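Local coordinates for protein probable hydrolase (Pseudomonas aeruginosa, PDB 7AL6) that is of unknown function but has the alpha/beta hydrolase fold and is probably a hydrolase, perhaps a lipolytic one, at residues D83-A88 with P116-R121; S230-E235 with H263-D268; H257-G262 with A277-A282. All blocks are in the same frame, centred on the assembly; numbering follows the deposited sequence. Where two conformers were deposited one is given.

Contact 1: D83-A88 with P116-R121; sequences DVLMVA and PERIER
Leu85 and Arg118 bring helix 77-91 closest to the turn that leads into strand 119-125, their CA atoms 8.7 Å apart, a distance that side chains alone bridge. The helix packs on the central sheet of the alpha/beta hydrolase fold through Val84, which touches Ile31, Leu33 and Leu58, while Leu85 and Ala88 meet the turn. The first bond of Leu85 runs past the turn, but its end comes nearer: CG stands anti to the backbone N (chi1 -179°), which carries CD1 over one face of the Arg118 guanidinium. There CD1 lies 3.5 Å from Arg118 NH2 and 4.0 Å from Arg118 CZ, the two side chains crossing at about a right angle. Ala88 points its methyl at the same group from an oblique direction, with Ala88 CB 4.4 Å from Arg118 NH1. The arginine chain is bent at chi2 (-65°) and chi3 (-55°), which lays the guanidinium beside the helix. Its rotation is fixed from beyond the two segments, by hydrogen bonds from NE to Glu94 O and from NH1 to Trp93 O and by a salt bridge of NH2 with Glu89 OE2. Leu150 of the second subunit touches both Leu85 and Arg118, and Glu117 OE1 makes a salt bridge to Lys147 of that subunit, which places the contact beside a subunit interface. The contact sets aliphatic carbon against a cation, with Leu85 over its face and just 111 Å² buried in all. All three touching residues are buried, and Arg118 is met by one carboxylate and two backbone carbonyls, consistent with a buried cation whose charge is offset nearby and whose N-H groups are used.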
ATOM      1  N   ASP A  83       3.512  11.723  13.347  1.00 20.61           N
ATOM      2  CA  ASP A  83       3.019  12.449  12.158  1.00 21.75           C
ATOM      3  C   ASP A  83       3.256  13.954  12.270  1.00 23.39           C
ATOM      4  O   ASP A  83       3.712  14.601  11.323  1.00 24.87           O
ATOM      5  CB  ASP A  83       1.522  12.206  11.933  1.00 19.88           C
ATOM      6  CG  ASP A  83       1.203  10.759  11.605  1.00 28.65           C
ATOM      7  OD1 ASP A  83       2.117   9.969  11.282  1.00 26.61           O
ATOM      8  OD2 ASP A  83       0.021  10.437  11.619  1.00 26.39           O
ATOM      9  N   VAL A  84       2.925  14.528  13.428  1.00 23.28           N
ATOM     10  CA  VAL A  84       3.066  15.971  13.622  1.00 24.33           C
ATOM     11  C   VAL A  84       4.526  16.381  13.520  1.00 25.64           C
ATOM     12  O   VAL A  84       4.872  17.358  12.853  1.00 22.73           O
ATOM     13  CB  VAL A  84       2.448  16.366  14.978  1.00 26.14           C
ATOM     14  CG1 VAL A  84       2.695  17.822  15.274  1.00 23.51           C
ATOM     15  CG2 VAL A  84       0.930  16.090  14.955  1.00 26.76           C
ATOM     16  N   LEU A  85       5.421  15.604  14.113  1.00 25.41           N
ATOM     17  CA  LEU A  85       6.880  15.858  14.066  1.00 30.52           C
ATOM     18  C   LEU A  85       7.355  15.829  12.606  1.00 24.32           C
ATOM     19  O   LEU A  85       8.093  16.681  12.211  1.00 20.97           O
ATOM     20  CB  LEU A  85       7.582  14.792  14.907  1.00 32.21           C
ATOM     21  CG  LEU A  85       9.092  14.914  14.988  1.00 34.66           C
ATOM     22  CD1 LEU A  85       9.497  16.245  15.564  1.00 37.85           C
ATOM     23  CD2 LEU A  85       9.682  13.787  15.801  1.00 40.22           C
ATOM     24  N   MET A  86       6.895  14.868  11.832  1.00 26.91           N
ATOM     25  CA  MET A  86       7.256  14.734  10.406  1.00 26.16           C
ATOM     26  C   MET A  86       6.652  15.887   9.601  1.00 29.08           C
ATOM     27  O   MET A  86       7.250  16.263   8.632  1.00 26.72           O
ATOM     28  CB  MET A  86       6.877  13.357   9.879  1.00 27.78           C
ATOM     29  CG  MET A  86       7.751  12.310  10.500  1.00 30.15           C
ATOM     30  SD  MET A  86       7.548  10.693   9.864  1.00 37.10           S
ATOM     31  CE  MET A  86       9.243  10.159   9.725  1.00 46.76           C
ATOM     32  N   VAL A  87       5.475  16.379   9.972  1.00 29.66           N
ATOM     33  CA  VAL A  87       4.860  17.539   9.286  1.00 22.72           C
ATOM     34  C   VAL A  87       5.795  18.734   9.475  1.00 27.20           C
ATOM     35  O   VAL A  87       6.113  19.372   8.508  1.00 27.15           O
ATOM     36  CB  VAL A  87       3.449  17.855   9.802  1.00 23.23           C
ATOM     37  CG1 VAL A  87       3.067  19.278   9.471  1.00 22.06           C
ATOM     38  CG2 VAL A  87       2.416  16.885   9.275  1.00 23.03           C
ATOM     39  N   ALA A  88       6.263  18.974  10.690  1.00 26.37           N
ATOM     40  CA  ALA A  88       7.218  20.056  10.943  1.00 29.59           C
ATOM     41  C   ALA A  88       8.498  19.883  10.124  1.00 29.01           C
ATOM     42  O   ALA A  88       8.973  20.837   9.502  1.00 27.20           O
ATOM     43  CB  ALA A  88       7.560  20.139  12.442  1.00 26.24           C
ATOM     44  N   PRO A 116      11.104  18.028  24.128  1.00 26.12           N
ATOM     45  CA  PRO A 116      11.012  19.404  24.586  1.00 29.84           C
ATOM     46  C   PRO A 116      11.864  20.373  23.751  1.00 30.78           C
ATOM     47  O   PRO A 116      11.474  21.448  23.598  1.00 31.98           O
ATOM     48  CB  PRO A 116      11.431  19.370  26.052  1.00 27.46           C
ATOM     49  CG  PRO A 116      12.027  18.018  26.262  1.00 35.67           C
ATOM     50  CD  PRO A 116      11.521  17.123  25.157  1.00 30.96           C
ATOM     51  N   GLU A 117      12.935  19.905  23.126  1.00 30.03           N
ATOM     52  CA  GLU A 117      13.855  20.708  22.282  1.00 29.91           C
ATOM     53  C   GLU A 117      13.086  21.361  21.109  1.00 30.12           C
ATOM     54  O   GLU A 117      13.485  22.414  20.704  1.00 34.30           O
ATOM     55  CB  GLU A 117      15.025  19.824  21.822  1.00 39.15           C
ATOM     56  CG  GLU A 117      14.643  18.858  20.698  1.00 54.61           C
ATOM     57  CD  GLU A 117      15.363  17.561  20.382  1.00 60.96           C
ATOM     58  OE1 GLU A 117      15.913  16.946  21.281  1.00 66.63           O
ATOM     59  OE2 GLU A 117      15.278  17.140  19.230  1.00 58.00           O
ATOM     60  N   ARG A 118      12.045  20.737  20.555  1.00 31.78           N
ATOM     61  CA  ARG A 118      11.288  21.206  19.380  1.00 30.23           C
ATOM     62  C   ARG A 118      10.091  22.102  19.694  1.00 29.75           C
ATOM     63  O   ARG A 118       9.716  22.807  18.825  1.00 30.34           O
ATOM     64  CB  ARG A 118      10.693  20.005  18.645  1.00 28.37           C
ATOM     65  CG  ARG A 118      11.666  18.896  18.297  1.00 35.78           C
ATOM     66  CD  ARG A 118      12.752  19.253  17.308  1.00 41.04           C
ATOM     67  NE  ARG A 118      12.270  19.783  16.053  1.00 47.05           N
ATOM     68  CZ  ARG A 118      12.180  19.114  14.915  1.00 44.63           C
ATOM     69  NH1 ARG A 118      11.717  19.720  13.844  1.00 40.97           N
ATOM     70  NH2 ARG A 118      12.559  17.859  14.837  1.00 40.51           N
ATOM     71  N   ILE A 119       9.546  22.114  20.895  1.00 30.95           N
ATOM     72  CA  ILE A 119       8.241  22.740  21.104  1.00 28.12           C
ATOM     73  C   ILE A 119       8.414  24.045  21.881  1.00 28.38           C
ATOM     74  O   ILE A 119       8.869  24.049  23.036  1.00 34.94           O
ATOM     75  CB  ILE A 119       7.283  21.798  21.851  1.00 28.39           C
ATOM     76  CG1 ILE A 119       7.150  20.464  21.153  1.00 25.33           C
ATOM     77  CG2 ILE A 119       5.931  22.471  21.992  1.00 28.32           C
ATOM     78  CD1 ILE A 119       6.757  20.587  19.646  1.00 24.23           C
ATOM     79  N   GLU A 120       8.046  25.151  21.262  1.00 26.97           N
ATOM     80  CA  GLU A 120       8.289  26.439  21.893  1.00 33.73           C
ATOM     81  C   GLU A 120       7.205  26.800  22.925  1.00 33.19           C
ATOM     82  O   GLU A 120       7.529  27.320  23.989  1.00 26.57           O
ATOM     83  CB  GLU A 120       8.383  27.524  20.840  1.00 31.39           C
ATOM     84  CG  GLU A 120       9.595  27.384  19.926  1.00 42.32           C
ATOM     85  CD  GLU A 120       9.716  28.513  18.919  1.00 54.01           C
ATOM     86  OE1 GLU A 120      10.636  29.345  19.117  1.00 63.56           O
ATOM     87  OE2 GLU A 120       8.922  28.558  17.931  1.00 54.75           O
ATOM     88  N   ARG A 121       5.940  26.575  22.583  1.00 26.13           N
ATOM     89  CA  ARG A 121       4.754  26.899  23.407  1.00 26.02           C
ATOM     90  C   ARG A 121       3.616  25.890  23.177  1.00 31.92           C
ATOM     91  O   ARG A 121       3.559  25.313  22.116  1.00 23.61           O
ATOM     92  CB  ARG A 121       4.268  28.307  23.055  1.00 30.37           C
ATOM     93  CG  ARG A 121       5.337  29.388  23.054  1.00 33.74           C
ATOM     94  CD  ARG A 121       5.463  30.073  24.395  1.00 35.72           C
ATOM     95  NE  ARG A 121       6.369  31.204  24.468  1.00 31.21           N
ATOM     96  CZ  ARG A 121       7.662  31.131  24.723  1.00 34.40           C
ATOM     97  NH1 ARG A 121       8.369  32.232  24.810  1.00 34.03           N
ATOM     98  NH2 ARG A 121       8.255  29.973  24.889  1.00 26.69           N
TER

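Contact 2: S230-E235 with H263-D268; sequences SLVLAE and HHLHLD
The loop that carries the histidine of a probable Ser-His-Asp triad packs here against the end of strand 229-234 in the alpha/beta hydrolase fold. Ala234 and His263 have the nearest CA atoms, 5.9 Å apart, and Ala234 CB lies 4.3 Å from His263 N, so the alanine methyl rests on the backbone of the histidine and not on its ring. Leu265 supplies the other half of the contact. Its CG sits between the backbone N and the carbonyl carbon (chi1 77°), and from there the two methyls fork over the strand: CD1 comes 4.1 Å from Val232 CG1, and CD2 reaches 4.2 Å from Ala234 CB. Val232 and Ala234 both point at the loop, as alternate residues of a strand do, whereas Leu233 between them points away. The side-chain packing is apolar, and it leaves the His263 ring, whose CB is directed away from the strand, to polar partners: ND1 bonds to Asp126 OD2, and NE2 to Ser102 OG at what is probably the nucleophile elbow. Ala234 N holds the other oxygen of that carboxylate, OD1, which is consistent with the strand end helping to orient Asp126. Beyond His263 comes a short, weakly bonded helix of about 265-268, at whose start His264 O accepts from both Leu267 N at 2.8 Å and Asp268 N at 2.9 Å. Strand 229-234 runs parallel between strands 119-125 and 255-259, and Leu259 of the latter touches both Val232 and Leu265. Val232 also meets Phe280 of helix 270-284, and Leu267 packs on helix 179-189.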
ATOM      1  N   SER A 230      -0.569  27.384  27.922  1.00 26.01           N
ATOM      2  CA  SER A 230      -1.843  28.044  28.174  1.00 25.10           C
ATOM      3  C   SER A 230      -2.982  27.039  28.006  1.00 30.94           C
ATOM      4  O   SER A 230      -3.198  26.492  26.912  1.00 28.36           O
ATOM      5  CB  SER A 230      -2.011  29.220  27.236  1.00 29.05           C
ATOM      6  OG  SER A 230      -3.198  29.954  27.535  1.00 26.70           O
ATOM      7  N   LEU A 231      -3.710  26.795  29.080  1.00 23.63           N
ATOM      8  CA  LEU A 231      -4.827  25.867  29.071  1.00 20.79           C
ATOM      9  C   LEU A 231      -6.180  26.569  29.227  1.00 37.12           C
ATOM     10  O   LEU A 231      -6.424  27.297  30.208  1.00 31.46           O
ATOM     11  CB  LEU A 231      -4.651  24.824  30.162  1.00 25.32           C
ATOM     12  CG  LEU A 231      -5.788  23.823  30.332  1.00 31.28           C
ATOM     13  CD1 LEU A 231      -6.045  22.923  29.117  1.00 30.90           C
ATOM     14  CD2 LEU A 231      -5.454  23.002  31.540  1.00 31.14           C
ATOM     15  N   VAL A 232      -7.090  26.289  28.290  1.00 32.19           N
ATOM     16  CA  VAL A 232      -8.465  26.796  28.348  1.00 25.63           C
ATOM     17  C   VAL A 232      -9.372  25.675  28.814  1.00 30.61           C
ATOM     18  O   VAL A 232      -9.301  24.541  28.313  1.00 27.96           O
ATOM     19  CB  VAL A 232      -8.923  27.354  27.000  1.00 31.06           C
ATOM     20  CG1 VAL A 232     -10.461  27.511  26.986  1.00 33.66           C
ATOM     21  CG2 VAL A 232      -8.220  28.683  26.748  1.00 31.09           C
ATOM     22  N   LEU A 233     -10.227  25.997  29.781  1.00 31.30           N
ATOM     23  CA  LEU A 233     -11.102  25.041  30.448  1.00 29.40           C
ATOM     24  C   LEU A 233     -12.529  25.510  30.245  1.00 35.30           C
ATOM     25  O   LEU A 233     -12.863  26.624  30.647  1.00 30.02           O
ATOM     26  CB  LEU A 233     -10.785  24.967  31.942  1.00 36.02           C
ATOM     27  CG  LEU A 233      -9.346  24.502  32.161  1.00 42.30           C
ATOM     28  CD1 LEU A 233      -8.855  24.900  33.517  1.00 44.09           C
ATOM     29  CD2 LEU A 233      -9.306  22.993  31.968  1.00 32.46           C
ATOM     30  N   ALA A 234     -13.309  24.701  29.546  1.00 34.73           N
ATOM     31  CA  ALA A 234     -14.715  24.983  29.222  1.00 37.37           C
ATOM     32  C   ALA A 234     -15.543  24.741  30.485  1.00 29.18           C
ATOM     33  O   ALA A 234     -15.444  23.655  31.001  1.00 31.61           O
ATOM     34  CB  ALA A 234     -15.182  24.115  28.094  1.00 30.74           C
ATOM     35  N   GLU A 235     -16.441  25.646  30.844  1.00 31.94           N
ATOM     36  CA  GLU A 235     -17.215  25.382  32.162  0.52 37.08           C
ATOM     37  C   GLU A 235     -18.057  24.022  32.219  1.00 34.99           C
ATOM     38  O   GLU A 235     -18.259  23.217  33.163  1.00 37.87           O
ATOM     39  CB  GLU A 235     -18.314  26.436  32.235  0.52 38.24           C
ATOM     40  CG  GLU A 235     -19.143  26.345  33.502  0.52 46.30           C
ATOM     41  CD  GLU A 235     -20.084  27.509  33.758  0.52 45.24           C
ATOM     42  OE1 GLU A 235     -20.883  27.420  34.710  0.52 55.30           O
ATOM     43  OE2 GLU A 235     -20.017  28.503  33.020  0.52 42.64           O
ATOM     44  N   HIS A 263     -17.401  21.640  25.442  1.00 26.33           N
ATOM     45  CA  HIS A 263     -16.107  21.106  25.056  1.00 32.07           C
ATOM     46  C   HIS A 263     -15.571  21.697  23.745  1.00 32.18           C
ATOM     47  O   HIS A 263     -14.347  21.846  23.576  1.00 28.50           O
ATOM     48  CB  HIS A 263     -16.265  19.620  24.939  1.00 33.98           C
ATOM     49  CG  HIS A 263     -15.011  18.895  24.613  1.00 41.93           C
ATOM     50  ND1 HIS A 263     -13.871  19.008  25.373  1.00 29.86           N
ATOM     51  CD2 HIS A 263     -14.725  18.025  23.621  1.00 32.61           C
ATOM     52  CE1 HIS A 263     -12.939  18.215  24.879  1.00 36.28           C
ATOM     53  NE2 HIS A 263     -13.429  17.613  23.810  1.00 31.11           N
ATOM     54  N   HIS A 264     -16.459  22.085  22.839  1.00 27.19           N
ATOM     55  CA  HIS A 264     -16.092  22.736  21.583  1.00 33.44           C
ATOM     56  C   HIS A 264     -16.297  24.228  21.641  1.00 31.00           C
ATOM     57  O   HIS A 264     -16.650  24.838  20.631  1.00 30.12           O
ATOM     58  CB  HIS A 264     -16.890  22.136  20.429  1.00 33.89           C
ATOM     59  CG  HIS A 264     -16.384  20.802  19.982  1.00 26.67           C
ATOM     60  ND1 HIS A 264     -16.620  19.641  20.685  1.00 32.12           N
ATOM     61  CD2 HIS A 264     -15.626  20.449  18.908  1.00 31.17           C
ATOM     62  CE1 HIS A 264     -16.049  18.624  20.059  1.00 32.68           C
ATOM     63  NE2 HIS A 264     -15.432  19.092  18.982  1.00 30.79           N
ATOM     64  N   LEU A 265     -16.015  24.865  22.793  1.00 29.88           N
ATOM     65  CA  LEU A 265     -16.380  26.271  22.956  1.00 23.96           C
ATOM     66  C   LEU A 265     -15.771  27.165  21.891  1.00 28.28           C
ATOM     67  O   LEU A 265     -16.335  28.222  21.569  1.00 27.80           O
ATOM     68  CB  LEU A 265     -15.992  26.771  24.352  1.00 36.07           C
ATOM     69  CG  LEU A 265     -14.526  27.085  24.608  1.00 33.98           C
ATOM     70  CD1 LEU A 265     -14.418  27.807  25.977  1.00 29.31           C
ATOM     71  CD2 LEU A 265     -13.655  25.831  24.602  1.00 26.80           C
ATOM     72  N   HIS A 266     -14.591  26.824  21.393  1.00 28.06           N
ATOM     73  CA  HIS A 266     -13.846  27.592  20.364  1.00 24.58           C
ATOM     74  C   HIS A 266     -14.551  27.529  19.007  1.00 25.56           C
ATOM     75  O   HIS A 266     -14.271  28.355  18.205  1.00 27.06           O
ATOM     76  CB  HIS A 266     -12.401  27.106  20.253  1.00 28.77           C
ATOM     77  CG  HIS A 266     -12.296  25.749  19.679  1.00 21.89           C
ATOM     78  ND1 HIS A 266     -12.790  24.671  20.299  1.00 29.01           N
ATOM     79  CD2 HIS A 266     -11.781  25.304  18.531  1.00 27.65           C
ATOM     80  CE1 HIS A 266     -12.568  23.612  19.572  1.00 32.25           C
ATOM     81  NE2 HIS A 266     -11.954  23.972  18.501  1.00 25.20           N
ATOM     82  N   LEU A 267     -15.339  26.496  18.755  1.00 25.18           N
ATOM     83  CA  LEU A 267     -16.055  26.313  17.469  1.00 32.97           C
ATOM     84  C   LEU A 267     -17.569  26.548  17.559  1.00 33.26           C
ATOM     85  O   LEU A 267     -18.130  26.947  16.563  1.00 30.38           O
ATOM     86  CB  LEU A 267     -15.782  24.892  16.997  1.00 25.97           C
ATOM     87  CG  LEU A 267     -16.461  24.490  15.699  1.00 28.64           C
ATOM     88  CD1 LEU A 267     -15.827  25.197  14.535  1.00 28.37           C
ATOM     89  CD2 LEU A 267     -16.419  22.998  15.520  1.00 23.94           C
ATOM     90  N   ASP A 268     -18.172  26.413  18.734  1.00 31.24           N
ATOM     91  CA  ASP A 268     -19.641  26.469  18.902  1.00 31.20           C
ATOM     92  C   ASP A 268     -20.191  27.804  18.423  1.00 30.67           C
ATOM     93  O   ASP A 268     -21.159  27.789  17.734  1.00 35.82           O
ATOM     94  CB  ASP A 268     -20.048  26.235  20.348  1.00 30.61           C
ATOM     95  CG  ASP A 268     -20.046  24.778  20.697  1.00 35.09           C
ATOM     96  OD1 ASP A 268     -20.247  24.001  19.807  1.00 35.46           O
ATOM     97  OD2 ASP A 268     -19.792  24.459  21.821  1.00 33.11           O
TER

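Contact 3: H257-G262 with A277-A282; sequences HHLPGG and ARVFAA
His257 keeps its CG anti to the carbonyl carbon (chi1 -78°), which sends the ring toward the helix, and Val279 holds CG1 anti to the backbone N (chi1 165°), which sets that methyl over the ring. The side chains come from opposite directions. Val279 CG1 lies over the face of the imidazole in a CH-pi contact, 4.0 Å from the ring centroid and 24° off the normal, nearest to His257 ND1 at 3.7 Å. The other methyl, CG2, lies on the same face but toward the CD2 side, 3.8 Å from His257 CD2. It also meets the second side chain of the strand that points at the helix, with Leu259 CD1 4.4 Å from Val279 CG2, so that one valine spans two alternate strand residues. The last strand of the alpha/beta hydrolase sheet thereby meets the C-terminal helix that follows it. Strand 255-259 is the outermost strand on this side of the chain's sheet and is bonded through its backbone to strand 229-234. Helix 270-284 packs on both strands: Val279 also touches Ser230, Leu259 reaches Ala275 and Val276, and Phe280 reaches Val232 and strand 119-125.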
ATOM      1  N   HIS A 257      -7.304  29.311  32.033  1.00 31.57           N
ATOM      2  CA  HIS A 257      -8.357  30.288  31.790  1.00 28.25           C
ATOM      3  C   HIS A 257      -9.682  29.552  31.742  1.00 34.41           C
ATOM      4  O   HIS A 257      -9.869  28.636  30.933  1.00 36.44           O
ATOM      5  CB  HIS A 257      -8.096  31.090  30.512  1.00 31.62           C
ATOM      6  CG  HIS A 257      -7.064  32.163  30.692  1.00 30.24           C
ATOM      7  ND1 HIS A 257      -5.709  31.913  30.636  1.00 33.57           N
ATOM      8  CD2 HIS A 257      -7.193  33.472  31.011  1.00 34.61           C
ATOM      9  CE1 HIS A 257      -5.048  33.023  30.894  1.00 34.82           C
ATOM     10  NE2 HIS A 257      -5.925  33.988  31.105  1.00 39.30           N
ATOM     11  N   HIS A 258     -10.573  29.906  32.657  1.00 34.09           N
ATOM     12  CA  HIS A 258     -11.875  29.276  32.767  1.00 29.39           C
ATOM     13  C   HIS A 258     -12.841  30.081  31.933  1.00 28.60           C
ATOM     14  O   HIS A 258     -12.986  31.289  32.155  1.00 31.88           O
ATOM     15  CB  HIS A 258     -12.349  29.255  34.218  1.00 36.54           C
ATOM     16  CG  HIS A 258     -11.537  28.360  35.064  1.00 27.38           C
ATOM     17  ND1 HIS A 258     -10.387  28.788  35.700  1.00 27.82           N
ATOM     18  CD2 HIS A 258     -11.622  27.029  35.271  1.00 26.47           C
ATOM     19  CE1 HIS A 258      -9.847  27.762  36.332  1.00 32.92           C
ATOM     20  NE2 HIS A 258     -10.563  26.684  36.077  1.00 35.50           N
ATOM     21  N   LEU A 259     -13.507  29.431  30.985  1.00 27.30           N
ATOM     22  CA  LEU A 259     -14.417  30.171  30.123  1.00 30.42           C
ATOM     23  C   LEU A 259     -15.726  29.419  29.987  1.00 25.23           C
ATOM     24  O   LEU A 259     -15.791  28.205  30.212  1.00 32.61           O
ATOM     25  CB  LEU A 259     -13.817  30.392  28.726  1.00 33.06           C
ATOM     26  CG  LEU A 259     -12.624  31.333  28.627  1.00 33.78           C
ATOM     27  CD1 LEU A 259     -11.977  31.218  27.240  1.00 33.66           C
ATOM     28  CD2 LEU A 259     -13.105  32.732  28.872  1.00 37.20           C
ATOM     29  N   PRO A 260     -16.787  30.113  29.634  1.00 32.16           N
ATOM     30  CA  PRO A 260     -18.087  29.437  29.517  1.00 38.61           C
ATOM     31  C   PRO A 260     -18.137  28.556  28.280  1.00 36.67           C
ATOM     32  O   PRO A 260     -17.329  28.682  27.348  1.00 34.64           O
ATOM     33  CB  PRO A 260     -19.089  30.588  29.416  1.00 35.63           C
ATOM     34  CG  PRO A 260     -18.304  31.765  29.019  1.00 34.72           C
ATOM     35  CD  PRO A 260     -16.847  31.546  29.298  1.00 28.38           C
ATOM     36  N   GLY A 261     -19.094  27.649  28.280  1.00 35.31           N
ATOM     37  CA  GLY A 261     -19.437  26.916  27.074  1.00 38.53           C
ATOM     38  C   GLY A 261     -19.123  25.454  27.220  1.00 35.35           C
ATOM     39  O   GLY A 261     -18.735  24.969  28.292  1.00 34.92           O
ATOM     40  N   GLY A 262     -19.272  24.741  26.105  1.00 32.83           N
ATOM     41  CA  GLY A 262     -19.029  23.313  26.061  1.00 29.21           C
ATOM     42  C   GLY A 262     -17.605  22.947  25.637  1.00 24.25           C
ATOM     43  O   GLY A 262     -16.730  23.788  25.461  1.00 26.62           O
ATOM     44  N   ALA A 277      -9.641  33.256  21.550  1.00 32.09           N
ATOM     45  CA  ALA A 277      -8.631  33.973  20.800  1.00 29.14           C
ATOM     46  C   ALA A 277      -7.935  35.025  21.656  1.00 34.34           C
ATOM     47  O   ALA A 277      -6.719  35.262  21.507  1.00 30.74           O
ATOM     48  CB  ALA A 277      -9.283  34.606  19.573  1.00 35.20           C
ATOM     49  N   ARG A 278      -8.698  35.728  22.502  1.00 33.36           N
ATOM     50  CA  ARG A 278      -8.078  36.769  23.321  1.00 33.50           C
ATOM     51  C   ARG A 278      -7.030  36.156  24.226  1.00 28.68           C
ATOM     52  O   ARG A 278      -5.932  36.697  24.384  1.00 34.61           O
ATOM     53  CB  ARG A 278      -9.119  37.488  24.178  1.00 38.33           C
ATOM     54  CG  ARG A 278      -9.890  38.560  23.458  1.00 49.63           C
ATOM     55  CD  ARG A 278     -11.077  39.019  24.350  1.00 70.10           C
ATOM     56  NE  ARG A 278     -12.039  39.887  23.667  1.00 85.84           N
ATOM     57  CZ  ARG A 278     -11.728  41.002  23.012  1.00 84.96           C
ATOM     58  NH1 ARG A 278     -10.471  41.439  22.978  1.00 82.57           N
ATOM     59  NH2 ARG A 278     -12.687  41.703  22.418  1.00 87.64           N
ATOM     60  N   VAL A 279      -7.343  35.020  24.824  1.00 30.71           N
ATOM     61  CA  VAL A 279      -6.409  34.331  25.747  1.00 23.92           C
ATOM     62  C   VAL A 279      -5.135  33.914  25.006  1.00 33.57           C
ATOM     63  O   VAL A 279      -4.080  34.336  25.420  1.00 28.97           O
ATOM     64  CB  VAL A 279      -7.093  33.098  26.351  1.00 28.41           C
ATOM     65  CG1 VAL A 279      -6.089  32.165  26.994  1.00 28.48           C
ATOM     66  CG2 VAL A 279      -8.180  33.480  27.331  1.00 31.83           C
ATOM     67  N   PHE A 280      -5.263  33.224  23.877  1.00 31.54           N
ATOM     68  CA  PHE A 280      -4.135  32.678  23.081  1.00 31.81           C
ATOM     69  C   PHE A 280      -3.322  33.800  22.432  1.00 22.35           C
ATOM     70  O   PHE A 280      -2.149  33.669  22.397  1.00 29.58           O
ATOM     71  CB  PHE A 280      -4.626  31.602  22.115  1.00 28.91           C
ATOM     72  CG  PHE A 280      -5.012  30.318  22.792  1.00 22.83           C
ATOM     73  CD1 PHE A 280      -4.535  30.014  24.051  1.00 25.42           C
ATOM     74  CD2 PHE A 280      -5.868  29.430  22.184  1.00 25.35           C
ATOM     75  CE1 PHE A 280      -4.907  28.846  24.679  1.00 25.61           C
ATOM     76  CE2 PHE A 280      -6.239  28.259  22.811  1.00 26.14           C
ATOM     77  CZ  PHE A 280      -5.752  27.969  24.053  1.00 29.02           C
ATOM     78  N   ALA A 281      -3.956  34.858  21.955  1.00 29.02           N
ATOM     79  CA  ALA A 281      -3.276  35.995  21.305  1.00 31.01           C
ATOM     80  C   ALA A 281      -2.337  36.650  22.318  1.00 32.70           C
ATOM     81  O   ALA A 281      -1.244  36.970  21.957  1.00 34.16           O
ATOM     82  CB  ALA A 281      -4.270  36.961  20.748  1.00 33.28           C
ATOM     83  N   ALA A 282      -2.758  36.823  23.559  1.00 37.08           N
ATOM     84  CA  ALA A 282      -1.857  37.378  24.574  1.00 36.78           C
ATOM     85  C   ALA A 282      -0.766  36.380  24.950  1.00 29.52           C
ATOM     86  O   ALA A 282       0.392  36.763  25.108  1.00 37.18           O
ATOM     87  CB  ALA A 282      -2.639  37.807  25.816  1.00 35.96           C
TER

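Overall arrangement
Both segments of contact 1 come first along the chain; those of contacts 2 and 3 are interleaved between residues 230 and 282. All three reach the same mixed sheet, in which strands 119-125, 229-234 and 255-259 lie side by side. Contact 1 stands apart, its centre about 23 Å from that of contact 2 and 24 Å from that of contact 3. The centres of the latter two are about 7 Å apart, and they touch directly through probable backbone bonds from Glu235 to Leu259 and from His257 to Leu231. The loop with the probable triad histidine joins the edge strand to helix 270-284 and packs on the strand beside that edge, whereas contact 1 adjoins the second subunit.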